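Local coordinates for type IV pilus assembly protein PilF (Pseudomonas aeruginosa, PDB 2HO1), which is an outer-membrane lipoprotein of tetratricopeptide repeats that interacts with PilQ and is essential for its outer-membrane localisation and its assembly into type IV pilus secretins, at residues 152-165 with 177-189. Numbering follows the deposited sequence.
Sequences LQMKKPAQAKEYFE and VALEMADLLYKER
Phe164 and Leu184 interlock as reciprocal knobs. The Phe164 ring enters a hole formed by Val177, Glu180, Met181 and Leu184, and Leu184 fits among Leu152, Pro157, Lys161 and Phe164. With CG anti to its carbonyl carbon (chi1 -70°), Phe164 reaches across so that Glu180 CB stands over one ring face, 3.7 Å from Phe164 CE2, in a CH-pi contact. Leu184 CD1 meets the ring edge instead, 3.8 Å from Phe164 CD2. The two methyls of this branched leucine divide the work, since Leu184 CD2 turns to Pro157 CB at 3.9 Å. Met181, present as selenomethionine, lays its flexible, bent chain across Lys161 and brings its SE within 3.6 Å of Phe164 CB. Its terminal CE also meets the Lys161 and Glu165 side chains.

The segments 157-165 and 177-187, parts of helices 157-170 and 175-187, run roughly antiparallel (146°), their axes approaching to 9.9 Å. They fall in what are assigned as TPR 4 and TPR 5, consistent with a seam that continues the helical stacking of the superhelix from one repeat to the next. Met181 and Leu185 also touch helix 191-202.

Lys161 and Glu188 make the charged contact. Lys161, extended with CG anti to the backbone N (chi1 -177°), packs its aliphatic CE against Leu185 CD2 at 3.8 Å while its NZ reaches a salt bridge with Glu188 OE1 at 3.2 Å; the hydrogen bonding is weak. A long lysine suits this place because its methylenes pack while its ammonium meets the carboxylate. Glu180 similarly offers methylenes to Phe164, whereas its carboxylate forms a salt bridge with Arg210.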
loop_
_atom_site.group_PDB
_atom_site.type_symbol
_atom_site.label_atom_id
_atom_site.label_comp_id
_atom_site.label_asym_id
_atom_site.label_seq_id
_atom_site.Cartn_x
_atom_site.Cartn_y
_atom_site.Cartn_z
ATOM N N LEU A 152 7.345 6.861 10.622
ATOM C CA LEU A 152 7.967 7.674 11.657
ATOM C C LEU A 152 9.285 8.239 11.148
ATOM O O LEU A 152 9.528 9.442 11.219
ATOM C CB LEU A 152 8.218 6.834 12.909
ATOM C CG LEU A 152 7.339 7.091 14.132
ATOM C CD1 LEU A 152 6.024 7.722 13.739
ATOM C CD2 LEU A 152 7.112 5.803 14.888
ATOM N N GLN A 153 10.121 7.357 10.613
ATOM C CA GLN A 153 11.420 7.745 10.088
ATOM C C GLN A 153 11.349 8.655 8.876
ATOM O O GLN A 153 12.333 9.296 8.526
ATOM C CB GLN A 153 12.250 6.508 9.752
ATOM C CG GLN A 153 12.583 5.660 10.988
ATOM C CD GLN A 153 13.099 6.509 12.147
ATOM O OE1 GLN A 153 13.993 7.321 11.974
ATOM N NE2 GLN A 153 12.523 6.324 13.326
HETATM N N MSE A 154 10.197 8.712 8.228
HETATM C CA MSE A 154 10.021 9.581 7.078
HETATM C C MSE A 154 9.402 10.888 7.552
HETATM O O MSE A 154 8.963 11.709 6.748
HETATM C CB MSE A 154 9.108 8.931 6.038
HETATM C CG MSE A 154 9.644 7.638 5.423
HETATM SE SE MSE A 154 8.346 6.909 4.175
HETATM C CE MSE A 154 9.552 6.213 2.901
ATOM N N LYS A 155 9.368 11.076 8.866
ATOM C CA LYS A 155 8.807 12.283 9.470
ATOM C C LYS A 155 7.336 12.524 9.135
ATOM O O LYS A 155 6.932 13.652 8.884
ATOM C CB LYS A 155 9.607 13.543 9.069
ATOM C CG LYS A 155 11.127 13.505 9.289
ATOM C CD LYS A 155 11.564 12.892 10.624
ATOM C CE LYS A 155 13.118 12.862 10.746
ATOM N NZ LYS A 155 13.647 11.754 11.634
ATOM N N LYS A 156 6.538 11.460 9.114
ATOM C CA LYS A 156 5.115 11.596 8.851
ATOM C C LYS A 156 4.338 10.914 9.969
ATOM O O LYS A 156 3.742 9.839 9.779
ATOM C CB LYS A 156 4.751 10.985 7.495
ATOM C CG LYS A 156 5.157 11.827 6.283
ATOM C CD LYS A 156 4.466 11.284 5.035
ATOM C CE LYS A 156 4.536 12.229 3.841
ATOM N NZ LYS A 156 3.612 11.725 2.778
ATOM N N PRO A 157 4.354 11.525 11.163
ATOM C CA PRO A 157 3.656 10.987 12.330
ATOM C C PRO A 157 2.144 10.785 12.206
ATOM O O PRO A 157 1.603 9.862 12.827
ATOM C CB PRO A 157 4.040 11.962 13.453
ATOM C CG PRO A 157 4.274 13.258 12.733
ATOM C CD PRO A 157 5.052 12.779 11.507
ATOM N N ALA A 158 1.455 11.625 11.428
ATOM C CA ALA A 158 0.011 11.442 11.281
ATOM C C ALA A 158 -0.231 10.164 10.445
ATOM O O ALA A 158 -1.142 9.373 10.700
ATOM C CB ALA A 158 -0.625 12.679 10.601
ATOM N N GLN A 159 0.624 9.966 9.459
ATOM C CA GLN A 159 0.542 8.806 8.607
ATOM C C GLN A 159 0.914 7.548 9.424
ATOM O O GLN A 159 0.274 6.509 9.301
ATOM C CB GLN A 159 1.511 8.972 7.443
ATOM C CG GLN A 159 1.476 7.851 6.468
ATOM C CD GLN A 159 2.390 8.113 5.303
ATOM O OE1 GLN A 159 3.513 7.571 5.226
ATOM N NE2 GLN A 159 1.922 8.963 4.382
ATOM N N ALA A 160 1.948 7.658 10.255
ATOM C CA ALA A 160 2.374 6.541 11.086
ATOM C C ALA A 160 1.187 6.100 11.954
ATOM O O ALA A 160 0.893 4.900 12.092
ATOM C CB ALA A 160 3.563 6.971 11.993
ATOM N N LYS A 161 0.501 7.096 12.504
ATOM C CA LYS A 161 -0.635 6.859 13.379
ATOM C C LYS A 161 -1.699 6.032 12.686
ATOM O O LYS A 161 -2.222 5.065 13.280
ATOM C CB LYS A 161 -1.205 8.205 13.853
ATOM C CG LYS A 161 -2.344 8.128 14.835
ATOM C CD LYS A 161 -2.811 9.549 15.109
ATOM C CE LYS A 161 -4.148 9.636 15.838
ATOM N NZ LYS A 161 -4.581 11.080 15.855
ATOM N N GLU A 162 -2.033 6.395 11.446
ATOM C CA GLU A 162 -3.039 5.633 10.705
ATOM C C GLU A 162 -2.584 4.184 10.494
ATOM O O GLU A 162 -3.383 3.265 10.596
ATOM C CB GLU A 162 -3.393 6.316 9.367
ATOM C CG GLU A 162 -4.164 7.612 9.596
ATOM C CD GLU A 162 -4.786 8.236 8.345
ATOM O OE1 GLU A 162 -5.369 7.516 7.490
ATOM O OE2 GLU A 162 -4.712 9.483 8.243
ATOM N N TYR A 163 -1.301 3.972 10.224
ATOM C CA TYR A 163 -0.821 2.621 10.039
ATOM C C TYR A 163 -0.894 1.873 11.361
ATOM O O TYR A 163 -1.340 0.731 11.399
ATOM C CB TYR A 163 0.599 2.616 9.472
ATOM C CG TYR A 163 0.637 2.866 7.961
ATOM C CD1 TYR A 163 -0.158 2.107 7.079
ATOM C CD2 TYR A 163 1.478 3.840 7.413
ATOM C CE1 TYR A 163 -0.109 2.316 5.682
ATOM C CE2 TYR A 163 1.533 4.048 6.041
ATOM C CZ TYR A 163 0.752 3.295 5.187
ATOM O OH TYR A 163 0.870 3.486 3.846
ATOM N N PHE A 164 -0.475 2.512 12.450
ATOM C CA PHE A 164 -0.554 1.873 13.758
ATOM C C PHE A 164 -1.995 1.491 14.135
ATOM O O PHE A 164 -2.221 0.420 14.693
ATOM C CB PHE A 164 0.078 2.764 14.838
ATOM C CG PHE A 164 1.589 2.869 14.722
ATOM C CD1 PHE A 164 2.352 1.743 14.421
ATOM C CD2 PHE A 164 2.240 4.087 14.916
ATOM C CE1 PHE A 164 3.738 1.840 14.313
ATOM C CE2 PHE A 164 3.609 4.192 14.812
ATOM C CZ PHE A 164 4.364 3.078 14.511
ATOM N N GLU A 165 -2.961 2.354 13.827
ATOM C CA GLU A 165 -4.350 2.025 14.110
ATOM C C GLU A 165 -4.806 0.805 13.307
ATOM O O GLU A 165 -5.571 -0.029 13.818
ATOM C CB GLU A 165 -5.262 3.225 13.822
ATOM C CG GLU A 165 -5.177 4.297 14.888
ATOM C CD GLU A 165 -5.779 5.629 14.456
ATOM O OE1 GLU A 165 -6.022 5.821 13.243
ATOM O OE2 GLU A 165 -5.983 6.506 15.327
ATOM N N VAL A 177 2.880 -1.563 19.862
ATOM C CA VAL A 177 2.147 -0.652 18.982
ATOM C C VAL A 177 1.382 0.330 19.850
ATOM O O VAL A 177 1.329 1.523 19.564
ATOM C CB VAL A 177 1.141 -1.395 18.021
ATOM C CG1 VAL A 177 0.349 -0.359 17.174
ATOM C CG2 VAL A 177 1.902 -2.342 17.101
ATOM N N ALA A 178 0.793 -0.168 20.927
ATOM C CA ALA A 178 0.063 0.709 21.838
ATOM C C ALA A 178 0.975 1.807 22.361
ATOM O O ALA A 178 0.532 2.946 22.573
ATOM C CB ALA A 178 -0.482 -0.081 22.993
ATOM N N LEU A 179 2.243 1.469 22.586
ATOM C CA LEU A 179 3.209 2.449 23.088
ATOM C C LEU A 179 3.495 3.520 22.049
ATOM O O LEU A 179 3.577 4.702 22.388
ATOM C CB LEU A 179 4.527 1.763 23.501
ATOM C CG LEU A 179 5.687 2.694 23.862
ATOM C CD1 LEU A 179 5.406 3.408 25.174
ATOM C CD2 LEU A 179 6.959 1.852 23.972
ATOM N N GLU A 180 3.639 3.117 20.779
ATOM C CA GLU A 180 3.898 4.101 19.729
ATOM C C GLU A 180 2.681 5.008 19.601
ATOM O O GLU A 180 2.824 6.205 19.386
ATOM C CB GLU A 180 4.198 3.426 18.389
ATOM C CG GLU A 180 5.473 2.602 18.354
ATOM C CD GLU A 180 6.717 3.403 18.731
ATOM O OE1 GLU A 180 6.820 4.580 18.358
ATOM O OE2 GLU A 180 7.600 2.843 19.402
HETATM N N MSE A 181 1.480 4.450 19.763
HETATM C CA MSE A 181 0.261 5.266 19.697
HETATM C C MSE A 181 0.258 6.259 20.852
HETATM O O MSE A 181 0.011 7.455 20.659
HETATM C CB MSE A 181 -1.008 4.399 19.777
HETATM C CG MSE A 181 -1.406 3.670 18.486
HETATM SE SE MSE A 181 -1.854 4.868 17.026
HETATM C CE MSE A 181 -3.203 5.928 17.854
ATOM N N ALA A 182 0.522 5.766 22.061
ATOM C CA ALA A 182 0.546 6.645 23.241
ATOM C C ALA A 182 1.523 7.807 23.028
ATOM O O ALA A 182 1.209 8.977 23.323
ATOM C CB ALA A 182 0.954 5.838 24.506
ATOM N N ASP A 183 2.707 7.497 22.512
ATOM C CA ASP A 183 3.687 8.546 22.295
ATOM C C ASP A 183 3.177 9.584 21.299
ATOM O O ASP A 183 3.306 10.793 21.519
ATOM C CB ASP A 183 5.011 7.937 21.825
ATOM C CG ASP A 183 6.190 8.901 21.974
ATOM O OD1 ASP A 183 6.237 9.659 22.981
ATOM O OD2 ASP A 183 7.079 8.897 21.091
ATOM N N LEU A 184 2.585 9.121 20.200
ATOM C CA LEU A 184 2.085 10.055 19.200
ATOM C C LEU A 184 0.990 10.923 19.766
ATOM O O LEU A 184 1.029 12.137 19.625
ATOM C CB LEU A 184 1.564 9.305 17.981
ATOM C CG LEU A 184 2.661 8.641 17.163
ATOM C CD1 LEU A 184 2.029 7.733 16.121
ATOM C CD2 LEU A 184 3.526 9.700 16.529
ATOM N N LEU A 185 0.014 10.308 20.422
ATOM C CA LEU A 185 -1.090 11.080 20.996
ATOM C C LEU A 185 -0.579 12.061 22.043
ATOM O O LEU A 185 -1.004 13.220 22.079
ATOM C CB LEU A 185 -2.127 10.140 21.592
ATOM C CG LEU A 185 -2.740 9.268 20.498
ATOM C CD1 LEU A 185 -3.524 8.104 21.128
ATOM C CD2 LEU A 185 -3.629 10.153 19.603
ATOM N N TYR A 186 0.338 11.610 22.892
ATOM C CA TYR A 186 0.912 12.501 23.884
ATOM C C TYR A 186 1.507 13.714 23.196
ATOM O O TYR A 186 1.232 14.848 23.576
ATOM C CB TYR A 186 1.981 11.802 24.720
ATOM C CG TYR A 186 2.709 12.748 25.644
ATOM C CD1 TYR A 186 2.100 13.231 26.792
ATOM C CD2 TYR A 186 3.995 13.174 25.359
ATOM C CE1 TYR A 186 2.755 14.102 27.633
ATOM C CE2 TYR A 186 4.658 14.046 26.196
ATOM C CZ TYR A 186 4.032 14.506 27.332
ATOM O OH TYR A 186 4.689 15.375 28.170
ATOM N N LYS A 187 2.321 13.470 22.175
ATOM C CA LYS A 187 2.949 14.565 21.455
ATOM C C LYS A 187 1.917 15.486 20.800
ATOM O O LYS A 187 2.213 16.649 20.550
ATOM C CB LYS A 187 3.913 14.027 20.399
ATOM C CG LYS A 187 5.276 13.559 20.919
ATOM C CD LYS A 187 6.102 13.028 19.753
ATOM C CE LYS A 187 7.520 12.708 20.159
ATOM N NZ LYS A 187 7.546 11.721 21.273
ATOM N N GLU A 188 0.720 14.961 20.526
ATOM C CA GLU A 188 -0.373 15.728 19.911
ATOM C C GLU A 188 -1.231 16.427 20.966
ATOM O O GLU A 188 -2.213 17.088 20.627
ATOM C CB GLU A 188 -1.327 14.811 19.137
ATOM C CG GLU A 188 -0.865 14.319 17.788
ATOM C CD GLU A 188 -1.854 13.337 17.176
ATOM O OE1 GLU A 188 -3.073 13.554 17.307
ATOM O OE2 GLU A 188 -1.416 12.351 16.554
ATOM N N ARG A 189 -0.889 16.233 22.236
ATOM C CA ARG A 189 -1.645 16.817 23.341
ATOM C C ARG A 189 -2.999 16.122 23.534
ATOM O O ARG A 189 -3.830 16.602 24.289
ATOM C CB ARG A 189 -1.876 18.309 23.104
ATOM C CG ARG A 189 -0.622 19.142 22.968
ATOM C CD ARG A 189 -0.094 19.572 24.321
ATOM N NE ARG A 189 1.054 20.468 24.206
ATOM C CZ ARG A 189 1.065 21.598 23.497
ATOM N NH1 ARG A 189 -0.016 21.982 22.821
ATOM N NH2 ARG A 189 2.156 22.358 23.477
#